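Catalase-3 (Neurospora crassa, PDB 4AJ9) uses heme to break hydrogen peroxide down to water and molecular oxygen, and so probably protects the mould's cells from its toxic effects. Local coordinates at residues 128-133 and 333-338; 144-149 and 293-298; 258-263 and 314-319. All blocks are in the same frame, centred on the assembly; numbering follows the deposited sequence.

Interaction 1 (128-133 and 333-338); sequences TDEGNF and IVRGVD
Val334 and Phe133 cross at about a right angle where the turn between strands 121-128 and 131-138 of the catalase beta-barrel sheet meets a type II beta turn, Val334 to Val337. Val334 CG1, set anti to its carbonyl carbon (chi1 -62°), reaches into the backbone of the hairpin, 3.5 Å from Glu130 O. The same methyl lies 3.8 Å from Phe133 CB, while CG2 of the valine comes obliquely toward the ring. The Phe133 and Val337 side chains come at each other from opposite directions, with Val337 CG1 4.1 Å from Phe133 CE1. Cutting Val334 back to an alanine removes both methyls and is likely to leave a gap between the hairpin carbonyls and Phe133 CB. No direct hydrogen bond joins the segments; two waters do this work, one donating to Glu130 OE1 and Arg335 O, the other donating to Glu130 O and accepting from Arg335 N. The carboxylate and guanidinium, with planes 84° apart, turn to other partners: Glu130 to Arg416, Arg335 to Glu219. Within the hairpin, Thr128 OG1 accepts from Glu130 N at 2.9 Å, an ST turn, and donates to a lone pair in the carbonyl plane of Gly131 O at 2.6 Å.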
ATOM      1  N   THR C 128      10.154 -24.121 -14.975  1.00  3.92           N
ATOM      2  CA  THR C 128      10.990 -25.329 -15.007  1.00  6.50           C
ATOM      3  C   THR C 128      10.933 -26.081 -13.698  1.00  8.99           C
ATOM      4  O   THR C 128      10.463 -25.551 -12.688  1.00  6.48           O
ATOM      5  CB  THR C 128      12.471 -25.021 -15.310  1.00  5.15           C
ATOM      6  OG1 THR C 128      13.162 -24.670 -14.091  1.00  6.85           O
ATOM      7  CG2 THR C 128      12.596 -23.889 -16.318  1.00 10.77           C
ATOM      8  N   ASP C 129      11.417 -27.318 -13.707  1.00  6.38           N
ATOM      9  CA  ASP C 129      11.416 -28.104 -12.478  1.00  8.77           C
ATOM     10  C   ASP C 129      12.555 -27.678 -11.550  1.00  7.24           C
ATOM     11  O   ASP C 129      12.727 -28.246 -10.483  1.00  6.12           O
ATOM     12  CB  ASP C 129      11.444 -29.604 -12.775  1.00 12.46           C
ATOM     13  CG  ASP C 129      12.517 -29.977 -13.776  1.00 34.51           C
ATOM     14  OD1 ASP C 129      13.542 -29.263 -13.834  1.00 26.95           O
ATOM     15  OD2 ASP C 129      12.338 -30.985 -14.502  1.00 36.30           O
ATOM     16  N   GLU C 130      13.306 -26.652 -11.952  1.00  6.54           N
ATOM     17  CA  GLU C 130      14.325 -26.046 -11.085  1.00  8.71           C
ATOM     18  C   GLU C 130      14.094 -24.539 -10.925  1.00  8.83           C
ATOM     19  O   GLU C 130      15.041 -23.751 -10.814  1.00  5.42           O
ATOM     20  CB  GLU C 130      15.750 -26.374 -11.575  1.00  8.56           C
ATOM     21  CG  GLU C 130      16.034 -27.880 -11.506  1.00  8.65           C
ATOM     22  CD  GLU C 130      17.464 -28.280 -11.855  1.00  9.55           C
ATOM     23  OE1 GLU C 130      18.260 -27.436 -12.316  1.00  9.55           O
ATOM     24  OE2 GLU C 130      17.790 -29.468 -11.650  1.00 15.28           O
ATOM     25  N   GLY C 131      12.820 -24.154 -10.910  1.00  4.83           N
ATOM     26  CA  GLY C 131      12.429 -22.786 -10.629  1.00  7.82           C
ATOM     27  C   GLY C 131      12.008 -22.046 -11.880  1.00  5.92           C
ATOM     28  O   GLY C 131      12.180 -22.540 -12.991  1.00  6.06           O
ATOM     29  N   ASN C 132      11.450 -20.857 -11.704  1.00  7.17           N
ATOM     30  CA  ASN C 132      11.035 -20.061 -12.841  1.00  2.98           C
ATOM     31  C   ASN C 132      12.228 -19.399 -13.508  1.00 10.20           C
ATOM     32  O   ASN C 132      13.044 -18.778 -12.831  1.00  4.12           O
ATOM     33  CB  ASN C 132      10.032 -18.984 -12.409  1.00  4.75           C
ATOM     34  CG  ASN C 132       8.710 -19.568 -11.985  1.00 10.76           C
ATOM     35  OD1 ASN C 132       8.407 -20.717 -12.304  1.00  8.08           O
ATOM     36  ND2 ASN C 132       7.913 -18.783 -11.257  1.00  4.99           N
ATOM     37  N   PHE C 133      12.313 -19.546 -14.831  1.00  3.14           N
ATOM     38  CA  PHE C 133      13.311 -18.875 -15.651  1.00  4.12           C
ATOM     39  C   PHE C 133      12.615 -17.962 -16.658  1.00  2.78           C
ATOM     40  O   PHE C 133      11.814 -18.422 -17.458  1.00  4.66           O
ATOM     41  CB  PHE C 133      14.167 -19.903 -16.404  1.00  2.27           C
ATOM     42  CG  PHE C 133      15.156 -19.283 -17.348  1.00  3.29           C
ATOM     43  CD1 PHE C 133      16.070 -18.351 -16.896  1.00  3.63           C
ATOM     44  CD2 PHE C 133      15.172 -19.632 -18.693  1.00  5.25           C
ATOM     45  CE1 PHE C 133      16.994 -17.762 -17.768  1.00  3.86           C
ATOM     46  CE2 PHE C 133      16.101 -19.063 -19.570  1.00  3.58           C
ATOM     47  CZ  PHE C 133      17.011 -18.121 -19.104  1.00  4.20           C
ATOM     48  N   ILE C 333      16.478 -16.417 -12.557  1.00  4.88           N
ATOM     49  CA  ILE C 333      17.501 -17.213 -13.239  1.00  4.99           C
ATOM     50  C   ILE C 333      17.593 -18.587 -12.597  1.00  9.66           C
ATOM     51  O   ILE C 333      17.146 -18.770 -11.465  1.00  5.99           O
ATOM     52  CB  ILE C 333      18.871 -16.485 -13.225  1.00  6.61           C
ATOM     53  CG1 ILE C 333      19.853 -17.116 -14.220  1.00  5.61           C
ATOM     54  CG2 ILE C 333      19.463 -16.422 -11.805  1.00  6.54           C
ATOM     55  CD1 ILE C 333      21.048 -16.202 -14.531  1.00  3.69           C
ATOM     56  N   VAL C 334      18.134 -19.557 -13.331  1.00  3.82           N
ATOM     57  CA  VAL C 334      18.213 -20.935 -12.842  1.00  4.44           C
ATOM     58  C   VAL C 334      19.629 -21.500 -13.041  1.00  5.66           C
ATOM     59  O   VAL C 334      20.398 -20.991 -13.855  1.00  6.06           O
ATOM     60  CB  VAL C 334      17.195 -21.851 -13.564  1.00  6.14           C
ATOM     61  CG1 VAL C 334      15.757 -21.383 -13.304  1.00  4.41           C
ATOM     62  CG2 VAL C 334      17.483 -21.872 -15.069  1.00  4.81           C
ATOM     63  N   ARG C 335      19.963 -22.545 -12.288  1.00  6.82           N
ATOM     64  CA  ARG C 335      21.219 -23.266 -12.483  1.00  4.32           C
ATOM     65  C   ARG C 335      21.421 -23.567 -13.958  1.00  5.37           C
ATOM     66  O   ARG C 335      20.515 -24.079 -14.616  1.00  6.92           O
ATOM     67  CB  ARG C 335      21.185 -24.587 -11.715  1.00  8.86           C
ATOM     68  CG  ARG C 335      22.475 -25.398 -11.821  1.00  9.37           C
ATOM     69  CD  ARG C 335      22.338 -26.722 -11.062  1.00 12.57           C
ATOM     70  NE  ARG C 335      23.476 -27.618 -11.280  1.00 14.92           N
ATOM     71  CZ  ARG C 335      24.483 -27.772 -10.425  1.00 17.32           C
ATOM     72  NH1 ARG C 335      24.510 -27.085  -9.287  1.00 11.12           N
ATOM     73  NH2 ARG C 335      25.468 -28.614 -10.707  1.00 19.49           N
ATOM     74  N   GLY C 336      22.612 -23.266 -14.474  1.00  8.08           N
ATOM     75  CA  GLY C 336      22.900 -23.466 -15.885  1.00  7.08           C
ATOM     76  C   GLY C 336      22.951 -22.174 -16.689  1.00  7.68           C
ATOM     77  O   GLY C 336      23.385 -22.165 -17.838  1.00  6.25           O
ATOM     78  N   VAL C 337      22.507 -21.076 -16.085  1.00  4.74           N
ATOM     79  CA  VAL C 337      22.519 -19.782 -16.746  1.00  2.55           C
ATOM     80  C   VAL C 337      23.145 -18.781 -15.780  1.00  7.86           C
ATOM     81  O   VAL C 337      22.988 -18.923 -14.566  1.00  6.30           O
ATOM     82  CB  VAL C 337      21.077 -19.327 -17.095  1.00  3.00           C
ATOM     83  CG1 VAL C 337      21.086 -18.000 -17.843  1.00  2.01           C
ATOM     84  CG2 VAL C 337      20.353 -20.400 -17.915  1.00  5.34           C
ATOM     85  N   ASP C 338      23.862 -17.791 -16.315  1.00  8.79           N
ATOM     86  CA  ASP C 338      24.448 -16.723 -15.499  1.00  5.77           C
ATOM     87  C   ASP C 338      24.347 -15.366 -16.194  1.00  5.94           C
ATOM     88  O   ASP C 338      24.062 -15.293 -17.393  1.00  6.48           O
ATOM     89  CB  ASP C 338      25.911 -17.026 -15.171  1.00  4.34           C
ATOM     90  CG  ASP C 338      26.425 -16.231 -13.966  1.00  5.01           C
ATOM     91  OD1 ASP C 338      25.604 -15.605 -13.266  1.00  7.47           O
ATOM     92  OD2 ASP C 338      27.652 -16.240 -13.713  1.00  7.92           O
TER
HETATM   93  O   HOH W   1      18.073 -25.408 -14.228  1.00  9.48           O
HETATM   94  O   HOH W   2      17.871 -23.682 -10.472  1.00 10.81           O

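Interaction 2 (144-149 and 293-298); sequences FIQDAI and PTKFLP
Gln146 and Pro293 bring their CA atoms to 6.1 Å, and Phe144 and Thr294 theirs to 6.3 Å, as two irregular backbones meet; a backbone hydrogen bond between Pro293 and Phe143 lies just beyond the first segment. The closest touch is between side chains: Gln146 CG and Thr294 CG2 are 3.3 Å apart, a tight fit for two carbons, and the two side chains cross at about a right angle. Thr294 CG2 is placed for this by lying anti to its own carbonyl carbon, beside the backbone N, with OG1 at a chi1 of 66°. Beside it, Pro293 presents the CG corner of its ring to Ile145 O at 3.6 Å. That carbonyl is buried here and has no polar partner in the model; carbon is what it meets, with Thr294 CG2 also near.

Both segments are connecting loops of the catalase core: 144-149 runs from strand 131-138 to helix 151-158, whereas the loop holding 293-298 lies between strands 270-278 and 305-314. The first of them passes the heme pocket, where Ala148 touches the cofactor. The Phe144 side chain lies about 7 Å from that of Asn138 and about 9 Å from that of His65, both predicted active-site residues.

Lys295 and Thr294 gather their polar ends around Asp292. Lys295, its chain bent at chi2 and chi4, curls back so that NZ donates to Thr294 OG1 at 3.1 Å while making a salt bridge to Asp292, which also hydrogen-bonds Thr294 OG1; the carboxylate probably offsets the lysine's buried charge. Gln146 runs extended beyond CG and gives its NE2 to Phe438 O, with a weak hydrogen bond to Asp292 OD1 besides.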
ATOM      1  N   PHE C 144      18.237   1.040 -26.321  1.00  9.04           N
ATOM      2  CA  PHE C 144      18.607   2.448 -26.528  1.00  4.63           C
ATOM      3  C   PHE C 144      19.849   2.915 -25.786  1.00  7.52           C
ATOM      4  O   PHE C 144      20.550   3.825 -26.243  1.00  6.76           O
ATOM      5  CB  PHE C 144      17.478   3.389 -26.085  1.00  5.01           C
ATOM      6  CG  PHE C 144      16.222   3.283 -26.902  1.00  6.82           C
ATOM      7  CD1 PHE C 144      16.105   3.945 -28.122  1.00  8.31           C
ATOM      8  CD2 PHE C 144      15.142   2.563 -26.433  1.00  6.85           C
ATOM      9  CE1 PHE C 144      14.926   3.872 -28.860  1.00  9.64           C
ATOM     10  CE2 PHE C 144      13.960   2.482 -27.167  1.00  7.13           C
ATOM     11  CZ  PHE C 144      13.852   3.137 -28.375  1.00  6.90           C
ATOM     12  N   ILE C 145      20.098   2.340 -24.620  1.00  6.72           N
ATOM     13  CA  ILE C 145      21.094   2.905 -23.721  1.00  8.27           C
ATOM     14  C   ILE C 145      21.996   1.812 -23.202  1.00  5.81           C
ATOM     15  O   ILE C 145      21.642   0.644 -23.262  1.00  6.58           O
ATOM     16  CB  ILE C 145      20.442   3.630 -22.535  1.00  3.45           C
ATOM     17  CG1 ILE C 145      19.458   2.684 -21.837  1.00  4.57           C
ATOM     18  CG2 ILE C 145      19.723   4.908 -23.017  1.00  4.22           C
ATOM     19  CD1 ILE C 145      18.921   3.186 -20.539  1.00  4.48           C
ATOM     20  N   GLN C 146      23.160   2.207 -22.698  1.00  6.08           N
ATOM     21  CA  GLN C 146      24.227   1.260 -22.372  1.00  5.86           C
ATOM     22  C   GLN C 146      24.406   1.067 -20.870  1.00  6.77           C
ATOM     23  O   GLN C 146      25.195   0.246 -20.435  1.00  8.44           O
ATOM     24  CB  GLN C 146      25.550   1.732 -22.988  1.00  8.27           C
ATOM     25  CG  GLN C 146      25.483   1.939 -24.493  1.00 10.67           C
ATOM     26  CD  GLN C 146      26.791   2.422 -25.082  1.00 15.60           C
ATOM     27  OE1 GLN C 146      27.327   3.454 -24.669  1.00 13.14           O
ATOM     28  NE2 GLN C 146      27.314   1.679 -26.055  1.00  6.89           N
ATOM     29  N   ASP C 147      23.670   1.830 -20.077  1.00  7.14           N
ATOM     30  CA  ASP C 147      23.791   1.722 -18.633  1.00  5.40           C
ATOM     31  C   ASP C 147      22.400   1.902 -18.014  1.00  4.36           C
ATOM     32  O   ASP C 147      21.706   2.863 -18.315  1.00  4.24           O
ATOM     33  CB  ASP C 147      24.782   2.773 -18.120  1.00  6.05           C
ATOM     34  CG  ASP C 147      25.140   2.591 -16.646  1.00  8.91           C
ATOM     35  OD1 ASP C 147      24.227   2.347 -15.815  1.00  4.69           O
ATOM     36  OD2 ASP C 147      26.348   2.698 -16.318  1.00  5.02           O
ATOM     37  N   ALA C 148      22.008   0.962 -17.156  1.00  5.79           N
ATOM     38  CA  ALA C 148      20.681   0.947 -16.555  1.00  4.25           C
ATOM     39  C   ALA C 148      20.310   2.235 -15.825  1.00  2.61           C
ATOM     40  O   ALA C 148      19.135   2.554 -15.682  1.00  6.17           O
ATOM     41  CB  ALA C 148      20.566  -0.231 -15.602  1.00  6.68           C
ATOM     42  N   ILE C 149      21.310   2.967 -15.344  1.00  3.61           N
ATOM     43  CA  ILE C 149      21.052   4.162 -14.552  1.00  2.23           C
ATOM     44  C   ILE C 149      20.386   5.249 -15.404  1.00  3.30           C
ATOM     45  O   ILE C 149      19.811   6.187 -14.874  1.00  3.96           O
ATOM     46  CB  ILE C 149      22.357   4.702 -13.899  1.00  4.46           C
ATOM     47  CG1 ILE C 149      22.034   5.688 -12.777  1.00  6.01           C
ATOM     48  CG2 ILE C 149      23.273   5.344 -14.951  1.00  6.95           C
ATOM     49  CD1 ILE C 149      23.215   5.944 -11.817  1.00  3.77           C
ATOM     50  N   PRO C 293      24.764  -3.636 -24.972  1.00  4.89           N
ATOM     51  CA  PRO C 293      23.403  -3.982 -25.401  1.00  8.10           C
ATOM     52  C   PRO C 293      22.903  -3.143 -26.577  1.00  7.15           C
ATOM     53  O   PRO C 293      21.769  -3.353 -27.041  1.00  9.32           O
ATOM     54  CB  PRO C 293      22.568  -3.678 -24.149  1.00  3.84           C
ATOM     55  CG  PRO C 293      23.291  -2.533 -23.511  1.00  5.94           C
ATOM     56  CD  PRO C 293      24.766  -2.793 -23.763  1.00  6.75           C
ATOM     57  N   THR C 294      23.714  -2.198 -27.046  1.00  5.92           N
ATOM     58  CA  THR C 294      23.332  -1.411 -28.212  1.00  6.03           C
ATOM     59  C   THR C 294      23.837  -2.066 -29.489  1.00  7.96           C
ATOM     60  O   THR C 294      23.707  -1.496 -30.564  1.00  5.78           O
ATOM     61  CB  THR C 294      23.867   0.055 -28.143  1.00  5.39           C
ATOM     62  OG1 THR C 294      25.299   0.057 -28.223  1.00  5.88           O
ATOM     63  CG2 THR C 294      23.430   0.737 -26.824  1.00  3.32           C
ATOM     64  N   LYS C 295      24.419  -3.257 -29.362  1.00  5.88           N
ATOM     65  CA  LYS C 295      24.989  -3.963 -30.504  1.00  5.94           C
ATOM     66  C   LYS C 295      24.375  -5.353 -30.604  1.00  7.97           C
ATOM     67  O   LYS C 295      24.072  -5.969 -29.584  1.00 10.19           O
ATOM     68  CB  LYS C 295      26.504  -4.110 -30.350  1.00 12.22           C
ATOM     69  CG  LYS C 295      27.269  -2.830 -30.014  1.00 12.04           C
ATOM     70  CD  LYS C 295      27.542  -1.992 -31.247  1.00  6.17           C
ATOM     71  CE  LYS C 295      28.450  -0.804 -30.918  1.00  6.61           C
ATOM     72  NZ  LYS C 295      27.908   0.035 -29.812  1.00 11.04           N
ATOM     73  N   PHE C 296      24.175  -5.835 -31.830  1.00  6.92           N
ATOM     74  CA  PHE C 296      23.855  -7.246 -32.051  1.00  6.15           C
ATOM     75  C   PHE C 296      25.006  -7.965 -32.759  1.00  8.62           C
ATOM     76  O   PHE C 296      25.880  -7.326 -33.329  1.00  8.30           O
ATOM     77  CB  PHE C 296      22.517  -7.450 -32.792  1.00 10.91           C
ATOM     78  CG  PHE C 296      22.508  -6.964 -34.222  1.00  6.92           C
ATOM     79  CD1 PHE C 296      22.958  -7.780 -35.252  1.00 13.75           C
ATOM     80  CD2 PHE C 296      22.029  -5.701 -34.536  1.00  6.21           C
ATOM     81  CE1 PHE C 296      22.947  -7.338 -36.563  1.00  9.34           C
ATOM     82  CE2 PHE C 296      22.016  -5.246 -35.839  1.00  8.19           C
ATOM     83  CZ  PHE C 296      22.476  -6.062 -36.861  1.00  6.21           C
ATOM     84  N   LEU C 297      25.014  -9.292 -32.694  1.00  5.38           N
ATOM     85  CA  LEU C 297      26.063 -10.080 -33.328  1.00 12.57           C
ATOM     86  C   LEU C 297      25.605 -10.566 -34.698  1.00  8.47           C
ATOM     87  O   LEU C 297      24.707 -11.403 -34.788  1.00 10.27           O
ATOM     88  CB  LEU C 297      26.429 -11.273 -32.441  1.00 10.68           C
ATOM     89  CG  LEU C 297      27.563 -12.186 -32.917  1.00  9.90           C
ATOM     90  CD1 LEU C 297      28.858 -11.421 -33.012  1.00  6.29           C
ATOM     91  CD2 LEU C 297      27.715 -13.363 -31.968  1.00 11.01           C
ATOM     92  N   PRO C 298      26.214 -10.040 -35.776  1.00 10.77           N
ATOM     93  CA  PRO C 298      25.833 -10.488 -37.119  1.00 11.03           C
ATOM     94  C   PRO C 298      25.825 -12.009 -37.216  1.00  9.60           C
ATOM     95  O   PRO C 298      26.735 -12.660 -36.706  1.00 14.98           O
ATOM     96  CB  PRO C 298      26.930  -9.890 -37.997  1.00 10.93           C
ATOM     97  CG  PRO C 298      27.280  -8.621 -37.293  1.00 15.60           C
ATOM     98  CD  PRO C 298      27.188  -8.933 -35.820  1.00 10.76           C
TER

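Interaction 3 (258-263 and 314-319); sequences DLWDAI and RNPMNY
Asn315 lays its amide flat over one face of the Trp260 indole, the two planes only 2° apart. ND2 rides 3.4 Å above the ring plane, over its centre, and the asparagine's CB makes a CH-pi contact 3.6 Å from the centroid of the six-membered ring. The same ND2 donates to Trp260 O at 3.1 Å; the bond is close to straight (165°), lies near the amide plane and meets a lone pair in the plane of the carbonyl. Trp260 is thus gripped twice by one side chain, and the bond fixes how the amide is turned over the indole. The indole reaches beneath Asn315 because Trp260 CG stands anti to the Trp260 backbone N (chi1 -171°). Next in line, Pro316 CD packs 3.7 Å from Trp260 CZ3, and Ile263 CD1 comes within 3.6 Å of Asn315 OD1.

In the second shell, Glu264 OE2 takes another hydrogen bond from Asn315 ND2, so two acceptors hold that nitrogen. Asn164 of a neighbouring subunit packs on Trp260, and Asp163 of that subunit packs on Pro316. Farther along, Asn318 is the N-cap of helix 319-324, its OD1 accepting from Ala321 N. The whole is an amide-on-indole stack that ties helix 254-264 to the end of strand 305-314, a strand of the catalase beta-barrel, beside the tetramer interface.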
ATOM      1  N   ASP C 258      -5.892 -10.581 -32.188  1.00  5.76           N
ATOM      2  CA  ASP C 258      -5.257 -11.499 -33.143  1.00  3.89           C
ATOM      3  C   ASP C 258      -4.711 -12.742 -32.421  1.00  4.87           C
ATOM      4  O   ASP C 258      -4.926 -13.873 -32.849  1.00  5.65           O
ATOM      5  CB  ASP C 258      -4.151 -10.780 -33.934  1.00  2.59           C
ATOM      6  CG  ASP C 258      -3.226 -11.738 -34.656  1.00  8.35           C
ATOM      7  OD1 ASP C 258      -2.404 -12.405 -33.984  1.00  6.12           O
ATOM      8  OD2 ASP C 258      -3.318 -11.831 -35.900  1.00  5.66           O
ATOM      9  N   LEU C 259      -4.017 -12.528 -31.313  1.00  4.75           N
ATOM     10  CA  LEU C 259      -3.440 -13.636 -30.549  1.00  2.70           C
ATOM     11  C   LEU C 259      -4.533 -14.525 -29.963  1.00  4.21           C
ATOM     12  O   LEU C 259      -4.465 -15.764 -30.031  1.00  6.23           O
ATOM     13  CB  LEU C 259      -2.568 -13.074 -29.422  1.00  8.04           C
ATOM     14  CG  LEU C 259      -1.926 -14.088 -28.483  1.00  8.94           C
ATOM     15  CD1 LEU C 259      -1.016 -15.014 -29.258  1.00 10.52           C
ATOM     16  CD2 LEU C 259      -1.169 -13.362 -27.379  1.00  3.50           C
ATOM     17  N   TRP C 260      -5.534 -13.886 -29.366  1.00  5.30           N
ATOM     18  CA  TRP C 260      -6.651 -14.608 -28.776  1.00  9.47           C
ATOM     19  C   TRP C 260      -7.312 -15.477 -29.833  1.00  6.63           C
ATOM     20  O   TRP C 260      -7.618 -16.641 -29.578  1.00  5.75           O
ATOM     21  CB  TRP C 260      -7.693 -13.640 -28.210  1.00  7.51           C
ATOM     22  CG  TRP C 260      -8.764 -14.319 -27.392  1.00  7.36           C
ATOM     23  CD1 TRP C 260      -9.938 -14.864 -27.845  1.00 13.79           C
ATOM     24  CD2 TRP C 260      -8.749 -14.529 -25.972  1.00  8.51           C
ATOM     25  NE1 TRP C 260     -10.650 -15.403 -26.788  1.00 15.01           N
ATOM     26  CE2 TRP C 260      -9.938 -15.208 -25.631  1.00 11.55           C
ATOM     27  CE3 TRP C 260      -7.838 -14.213 -24.957  1.00  8.99           C
ATOM     28  CZ2 TRP C 260     -10.246 -15.565 -24.314  1.00  9.78           C
ATOM     29  CZ3 TRP C 260      -8.155 -14.563 -23.645  1.00  9.97           C
ATOM     30  CH2 TRP C 260      -9.341 -15.238 -23.343  1.00 12.18           C
ATOM     31  N   ASP C 261      -7.542 -14.901 -31.012  1.00  9.81           N
ATOM     32  CA  ASP C 261      -8.281 -15.587 -32.076  1.00 11.57           C
ATOM     33  C   ASP C 261      -7.490 -16.767 -32.625  1.00 11.66           C
ATOM     34  O   ASP C 261      -8.048 -17.836 -32.885  1.00  9.26           O
ATOM     35  CB  ASP C 261      -8.625 -14.634 -33.239  1.00  3.98           C
ATOM     36  CG  ASP C 261      -9.777 -13.696 -32.925  1.00 17.65           C
ATOM     37  OD1 ASP C 261     -10.495 -13.910 -31.926  1.00  8.79           O
ATOM     38  OD2 ASP C 261      -9.969 -12.743 -33.702  1.00 15.81           O
ATOM     39  N   ALA C 262      -6.192 -16.557 -32.829  1.00 10.45           N
ATOM     40  CA  ALA C 262      -5.329 -17.600 -33.360  1.00  8.38           C
ATOM     41  C   ALA C 262      -5.376 -18.803 -32.431  1.00 12.28           C
ATOM     42  O   ALA C 262      -5.499 -19.945 -32.875  1.00 10.95           O
ATOM     43  CB  ALA C 262      -3.897 -17.084 -33.518  1.00  5.73           C
ATOM     44  N   ILE C 263      -5.303 -18.542 -31.130  1.00  7.16           N
ATOM     45  CA  ILE C 263      -5.317 -19.618 -30.149  1.00 12.46           C
ATOM     46  C   ILE C 263      -6.680 -20.308 -30.048  1.00 11.83           C
ATOM     47  O   ILE C 263      -6.757 -21.540 -29.980  1.00  7.54           O
ATOM     48  CB  ILE C 263      -4.837 -19.118 -28.766  1.00  8.74           C
ATOM     49  CG1 ILE C 263      -3.349 -18.765 -28.843  1.00  7.10           C
ATOM     50  CG2 ILE C 263      -5.104 -20.169 -27.688  1.00  6.32           C
ATOM     51  CD1 ILE C 263      -2.791 -18.087 -27.593  1.00 10.30           C
ATOM     52  N   ARG C 314      -2.966 -21.886 -25.132  1.00  6.84           N
ATOM     53  CA  ARG C 314      -4.044 -21.689 -24.157  1.00  8.77           C
ATOM     54  C   ARG C 314      -4.217 -20.216 -23.792  1.00  7.33           C
ATOM     55  O   ARG C 314      -3.288 -19.589 -23.286  1.00  8.30           O
ATOM     56  CB  ARG C 314      -3.807 -22.507 -22.881  1.00 13.40           C
ATOM     57  CG  ARG C 314      -3.869 -24.022 -23.036  1.00 29.97           C
ATOM     58  CD  ARG C 314      -5.290 -24.523 -23.268  1.00 45.53           C
ATOM     59  NE  ARG C 314      -5.388 -25.976 -23.125  1.00 59.96           N
ATOM     60  CZ  ARG C 314      -5.205 -26.850 -24.112  1.00 64.35           C
ATOM     61  NH1 ARG C 314      -4.912 -26.431 -25.339  1.00 43.16           N
ATOM     62  NH2 ARG C 314      -5.316 -28.150 -23.873  1.00 57.45           N
ATOM     63  N   ASN C 315      -5.407 -19.672 -24.050  1.00  6.57           N
ATOM     64  CA  ASN C 315      -5.740 -18.321 -23.606  1.00  7.50           C
ATOM     65  C   ASN C 315      -5.945 -18.306 -22.102  1.00  5.95           C
ATOM     66  O   ASN C 315      -6.282 -19.325 -21.519  1.00  5.28           O
ATOM     67  CB  ASN C 315      -7.013 -17.817 -24.312  1.00  5.97           C
ATOM     68  CG  ASN C 315      -6.742 -17.391 -25.743  1.00  4.67           C
ATOM     69  OD1 ASN C 315      -5.720 -16.767 -26.023  1.00  7.89           O
ATOM     70  ND2 ASN C 315      -7.641 -17.748 -26.660  1.00  7.83           N
ATOM     71  N   PRO C 316      -5.742 -17.146 -21.461  1.00  6.67           N
ATOM     72  CA  PRO C 316      -6.083 -17.040 -20.037  1.00  9.15           C
ATOM     73  C   PRO C 316      -7.582 -17.131 -19.787  1.00  7.13           C
ATOM     74  O   PRO C 316      -8.393 -16.873 -20.695  1.00  3.99           O
ATOM     75  CB  PRO C 316      -5.593 -15.637 -19.665  1.00  7.90           C
ATOM     76  CG  PRO C 316      -5.526 -14.904 -20.955  1.00 12.48           C
ATOM     77  CD  PRO C 316      -5.100 -15.920 -21.966  1.00  5.94           C
ATOM     78  N   MET C 317      -7.944 -17.504 -18.561  1.00  5.72           N
ATOM     79  CA  MET C 317      -9.344 -17.552 -18.155  1.00  5.89           C
ATOM     80  C   MET C 317      -9.776 -16.198 -17.587  1.00  4.69           C
ATOM     81  O   MET C 317     -10.853 -15.695 -17.908  1.00  3.78           O
ATOM     82  CB  MET C 317      -9.563 -18.667 -17.126  1.00  7.02           C
ATOM     83  CG  MET C 317     -11.000 -18.768 -16.609  1.00  6.82           C
ATOM     84  SD  MET C 317     -11.236 -20.157 -15.467  1.00 17.79           S
ATOM     85  CE  MET C 317     -11.293 -21.525 -16.635  1.00 17.39           C
ATOM     86  N   ASN C 318      -8.934 -15.624 -16.728  1.00  4.86           N
ATOM     87  CA  ASN C 318      -9.123 -14.256 -16.257  1.00  3.11           C
ATOM     88  C   ASN C 318      -7.875 -13.420 -16.566  1.00  8.89           C
ATOM     89  O   ASN C 318      -6.795 -13.682 -16.037  1.00  4.12           O
ATOM     90  CB  ASN C 318      -9.422 -14.235 -14.749  1.00  7.64           C
ATOM     91  CG  ASN C 318      -9.773 -12.840 -14.234  1.00  6.19           C
ATOM     92  OD1 ASN C 318      -8.916 -12.116 -13.732  1.00  7.77           O
ATOM     93  ND2 ASN C 318     -11.042 -12.470 -14.345  1.00  4.96           N
ATOM     94  N   TYR C 319      -8.034 -12.416 -17.418  1.00  5.73           N
ATOM     95  CA  TYR C 319      -6.913 -11.589 -17.858  1.00  6.76           C
ATOM     96  C   TYR C 319      -6.193 -10.902 -16.698  1.00  5.34           C
ATOM     97  O   TYR C 319      -4.956 -10.889 -16.642  1.00  3.17           O
ATOM     98  CB  TYR C 319      -7.418 -10.549 -18.868  1.00  1.95           C
ATOM     99  CG  TYR C 319      -6.373  -9.587 -19.369  1.00  4.09           C
ATOM    100  CD1 TYR C 319      -5.988  -8.485 -18.604  1.00  3.58           C
ATOM    101  CD2 TYR C 319      -5.793  -9.753 -20.615  1.00  2.85           C
ATOM    102  CE1 TYR C 319      -5.035  -7.598 -19.067  1.00  3.04           C
ATOM    103  CE2 TYR C 319      -4.849  -8.862 -21.091  1.00  3.73           C
ATOM    104  CZ  TYR C 319      -4.469  -7.794 -20.309  1.00  2.99           C
ATOM    105  OH  TYR C 319      -3.526  -6.910 -20.784  1.00  1.93           O
TER

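How the interactions relate
Interactions 1, 2 and 3 all belong to the catalase core. Along the chain, 128-133 and 333-338 close a loop that holds both other contacts, while interactions 2 and 3 interleave: 144-149, 258-263, 293-298, 314-319. The centres of interactions 1 and 2 lie about 24 Å apart, those of interactions 1 and 3 about 27 Å. Interactions 2 and 3, on opposite sides of the chain's centre, have centres about 33 Å apart; none touches another. The antiparallel barrel sheet links 1 and 3, through strands 131-138 and 305-314, and interaction 2 sits in loops leaving this sheet. Contacts 1 and 3 reach the second subunit, 2 and 3 the third, so all three also lie against neighbouring subunits of the tetramer.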